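Local atomic coordinates of ADP-ribosylating toxin CARDS (Mycoplasma pneumoniae, PDB entry 4TLV), a protein that transfers ADP-ribose from NAD(+) to target proteins, acting as a mono-ADP-ribosylating and vacuolating toxin that damages the respiratory epithelium. Residues V13-P18 and R76-Y81. Numbering follows the deposited sequence.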
ATOM      1  N   VAL A  13       6.497  14.604  -7.065  1.00 12.35           N
ATOM      2  CA  VAL A  13       7.668  15.404  -6.708  1.00 14.02           C
ATOM      3  C   VAL A  13       8.522  15.553  -7.965  1.00 15.36           C
ATOM      4  O   VAL A  13       8.817  14.570  -8.649  1.00 15.10           O
ATOM      5  CB  VAL A  13       8.487  14.721  -5.574  1.00 14.26           C
ATOM      6  CG1 VAL A  13       9.816  15.472  -5.302  1.00 13.89           C
ATOM      7  CG2 VAL A  13       7.645  14.601  -4.295  1.00 15.69           C
ATOM      8  N   ASP A  14       8.912  16.783  -8.280  1.00 14.85           N
ATOM      9  CA  ASP A  14       9.631  17.061  -9.509  1.00 16.90           C
ATOM     10  C   ASP A  14      10.604  18.196  -9.204  1.00 15.30           C
ATOM     11  O   ASP A  14      10.285  19.087  -8.434  1.00 14.96           O
ATOM     12  CB  ASP A  14       8.625  17.488 -10.587  1.00 14.51           C
ATOM     13  CG  ASP A  14       9.155  17.327 -11.990  1.00 18.69           C
ATOM     14  OD1 ASP A  14      10.135  18.015 -12.342  1.00 19.37           O
ATOM     15  OD2 ASP A  14       8.570  16.533 -12.761  1.00 18.48           O
ATOM     16  N   LEU A  15      11.793  18.161  -9.791  1.00 16.33           N
ATOM     17  CA  LEU A  15      12.783  19.201  -9.510  1.00 16.33           C
ATOM     18  C   LEU A  15      12.498  20.507 -10.261  1.00 22.37           C
ATOM     19  O   LEU A  15      13.025  21.558  -9.906  1.00 20.94           O
ATOM     20  CB  LEU A  15      14.203  18.690  -9.786  1.00 20.29           C
ATOM     21  CG  LEU A  15      14.812  17.954  -8.579  1.00 27.21           C
ATOM     22  CD1 LEU A  15      14.056  16.683  -8.270  1.00 26.55           C
ATOM     23  CD2 LEU A  15      16.293  17.658  -8.784  1.00 33.90           C
ATOM     24  N   ARG A  16      11.645  20.451 -11.280  1.00 18.07           N
ATOM     25  CA  ARG A  16      11.269  21.664 -12.000  1.00 19.61           C
ATOM     26  C   ARG A  16      10.433  22.585 -11.114  1.00 19.00           C
ATOM     27  O   ARG A  16       9.585  22.127 -10.346  1.00 17.78           O
ATOM     28  CB  ARG A  16      10.513  21.328 -13.278  1.00 18.91           C
ATOM     29  CG  ARG A  16      11.317  20.497 -14.259  1.00 25.13           C
ATOM     30  CD  ARG A  16      10.517  20.224 -15.517  1.00 28.71           C
ATOM     31  NE  ARG A  16      11.176  19.234 -16.363  1.00 33.43           N
ATOM     32  CZ  ARG A  16      11.995  19.537 -17.365  1.00 44.96           C
ATOM     33  NH1 ARG A  16      12.248  20.809 -17.652  1.00 45.60           N
ATOM     34  NH2 ARG A  16      12.556  18.571 -18.084  1.00 45.57           N
ATOM     35  N   SER A  17      10.672  23.887 -11.234  1.00 20.60           N
ATOM     36  CA  SER A  17      10.037  24.897 -10.390  1.00 21.93           C
ATOM     37  C   SER A  17       8.594  25.196 -10.786  1.00 15.71           C
ATOM     38  O   SER A  17       8.182  24.942 -11.912  1.00 16.11           O
ATOM     39  CB  SER A  17      10.846  26.198 -10.452  1.00 24.67           C
ATOM     40  OG  SER A  17      10.757  26.750 -11.751  1.00 31.32           O
ATOM     41  N   PRO A  18       7.816  25.735  -9.848  1.00 16.49           N
ATOM     42  CA  PRO A  18       6.422  26.042 -10.184  1.00 19.33           C
ATOM     43  C   PRO A  18       6.304  27.021 -11.347  1.00 23.68           C
ATOM     44  O   PRO A  18       5.335  26.958 -12.112  1.00 18.16           O
ATOM     45  CB  PRO A  18       5.881  26.640  -8.885  1.00 20.50           C
ATOM     46  CG  PRO A  18       6.680  25.968  -7.822  1.00 19.14           C
ATOM     47  CD  PRO A  18       8.072  25.857  -8.405  1.00 18.10           C
ATOM     48  N   ARG A  76      19.369  18.949  -0.808  1.00 33.69           N
ATOM     49  CA  ARG A  76      18.444  18.318  -1.729  1.00 28.04           C
ATOM     50  C   ARG A  76      17.072  18.980  -1.609  1.00 22.21           C
ATOM     51  O   ARG A  76      16.465  18.951  -0.539  1.00 19.76           O
ATOM     52  CB  ARG A  76      18.390  16.838  -1.385  1.00 29.12           C
ATOM     53  CG  ARG A  76      17.463  16.042  -2.222  1.00 27.90           C
ATOM     54  CD  ARG A  76      17.333  14.670  -1.614  1.00 28.46           C
ATOM     55  NE  ARG A  76      18.443  13.801  -1.978  1.00 27.18           N
ATOM     56  CZ  ARG A  76      18.660  12.613  -1.418  1.00 29.23           C
ATOM     57  NH1 ARG A  76      17.844  12.174  -0.446  1.00 18.74           N
ATOM     58  NH2 ARG A  76      19.684  11.873  -1.831  1.00 25.99           N
ATOM     59  N   ARG A  77      16.627  19.616  -2.697  1.00 20.58           N
ATOM     60  CA  ARG A  77      15.357  20.354  -2.751  1.00 21.09           C
ATOM     61  C   ARG A  77      14.579  20.053  -4.035  1.00 19.31           C
ATOM     62  O   ARG A  77      15.169  19.795  -5.076  1.00 20.07           O
ATOM     63  CB  ARG A  77      15.597  21.866  -2.704  1.00 23.53           C
ATOM     64  CG  ARG A  77      15.973  22.428  -1.346  1.00 31.55           C
ATOM     65  CD  ARG A  77      15.977  23.964  -1.378  1.00 40.03           C
ATOM     66  NE  ARG A  77      16.197  24.530  -0.047  1.00 47.00           N
ATOM     67  CZ  ARG A  77      17.100  25.468   0.237  1.00 55.72           C
ATOM     68  NH1 ARG A  77      17.875  25.967  -0.720  1.00 51.96           N
ATOM     69  NH2 ARG A  77      17.227  25.912   1.483  1.00 48.90           N
ATOM     70  N   ALA A  78      13.253  20.107  -3.952  1.00 15.94           N
ATOM     71  CA  ALA A  78      12.384  19.811  -5.097  1.00 15.32           C
ATOM     72  C   ALA A  78      11.018  20.383  -4.773  1.00 18.61           C
ATOM     73  O   ALA A  78      10.875  21.097  -3.777  1.00 16.04           O
ATOM     74  CB  ALA A  78      12.285  18.291  -5.317  1.00 16.20           C
ATOM     75  N   TYR A  79      10.020  20.098  -5.611  1.00 14.55           N
ATOM     76  CA  TYR A  79       8.670  20.587  -5.361  1.00 12.07           C
ATOM     77  C   TYR A  79       7.668  19.461  -5.377  1.00 15.44           C
ATOM     78  O   TYR A  79       7.749  18.574  -6.214  1.00 12.34           O
ATOM     79  CB  TYR A  79       8.274  21.636  -6.388  1.00 14.54           C
ATOM     80  CG  TYR A  79       9.164  22.840  -6.290  1.00 18.57           C
ATOM     81  CD1 TYR A  79       8.878  23.855  -5.393  1.00 17.70           C
ATOM     82  CD2 TYR A  79      10.321  22.931  -7.051  1.00 18.90           C
ATOM     83  CE1 TYR A  79       9.700  24.952  -5.274  1.00 27.72           C
ATOM     84  CE2 TYR A  79      11.160  24.019  -6.934  1.00 23.31           C
ATOM     85  CZ  TYR A  79      10.839  25.030  -6.045  1.00 26.47           C
ATOM     86  OH  TYR A  79      11.666  26.126  -5.931  1.00 34.46           O
ATOM     87  N   LEU A  80       6.740  19.500  -4.433  1.00 13.54           N
ATOM     88  CA  LEU A  80       5.624  18.563  -4.420  1.00 15.06           C
ATOM     89  C   LEU A  80       4.469  19.247  -5.113  1.00 17.50           C
ATOM     90  O   LEU A  80       4.059  20.333  -4.706  1.00 14.89           O
ATOM     91  CB  LEU A  80       5.225  18.237  -2.991  1.00 14.94           C
ATOM     92  CG  LEU A  80       3.927  17.442  -2.798  1.00 17.75           C
ATOM     93  CD1 LEU A  80       4.119  16.007  -3.289  1.00 16.91           C
ATOM     94  CD2 LEU A  80       3.549  17.459  -1.337  1.00 15.52           C
ATOM     95  N   TYR A  81       3.951  18.620  -6.164  1.00 13.57           N
ATOM     96  CA  TYR A  81       2.808  19.163  -6.881  1.00 10.54           C
ATOM     97  C   TYR A  81       1.531  18.389  -6.607  1.00 15.79           C
ATOM     98  O   TYR A  81       1.528  17.153  -6.618  1.00 12.59           O
ATOM     99  CB  TYR A  81       3.079  19.135  -8.375  1.00 14.26           C
ATOM    100  CG  TYR A  81       4.173  20.079  -8.755  1.00 11.94           C
ATOM    101  CD1 TYR A  81       3.915  21.440  -8.891  1.00 12.28           C
ATOM    102  CD2 TYR A  81       5.471  19.631  -8.957  1.00 12.56           C
ATOM    103  CE1 TYR A  81       4.917  22.319  -9.235  1.00 14.91           C
ATOM    104  CE2 TYR A  81       6.485  20.513  -9.291  1.00 14.32           C
ATOM    105  CZ  TYR A  81       6.198  21.850  -9.435  1.00 13.16           C
ATOM    106  OH  TYR A  81       7.188  22.744  -9.769  1.00 18.21           O
TER
HETATM  107  O   HOH W   1      14.487  21.886  -7.635  1.00 29.36           O
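Asp14 and Tyr79 form the last hydrogen-bonded pair of an antiparallel ladder in the mono-ADP-ribosyltransferase domain, joining edge strand 9-14 to strand 76-84 just before the first chain turns away toward helix 18-24. Two backbone bonds hold the pair: Asp14 N to Tyr79 O (3.0 Å, in the carbonyl plane) and Tyr79 N to Asp14 O. On one face of the sheet small and branched aliphatic groups interlock. Val13 sets CG1 anti to its backbone N (chi1 173°), which brings this methyl within 3.7 Å of Ala78 CB, while CG2 meets Leu80 CD1. Ala78 is a low bump whose single methyl sits in the hollow between Val13 CG1 and Leu15 CD1, touching both. Phe62 and Phe63 add aromatic cover to this side.

The other face carries two tyrosines, with the departing chain folded around them. Pro18, whose rigid ring offers a blunt CH2 edge, lays CD over the centre of the Tyr79 ring in a CH-pi contact, 3.5 Å from the centroid and 6° off the normal. Its CG touches both tyrosines, 3.9 Å from Tyr79 CD1 and 3.8 Å from Tyr81 OH. Ser17, at the N-cap position of the helix, comes near the same Tyr79 ring, its CA 3.7 Å from Tyr79 CE2. Tyr81 is buried, its ring packed edge-to-face with Phe26, and Asp14 CB borders its edge at CE2. Long enough for its hydroxyl to reach the turn, Tyr81 donates its OH to Arg16 O at 2.5 Å, with that oxygen in the plane of the phenol ring.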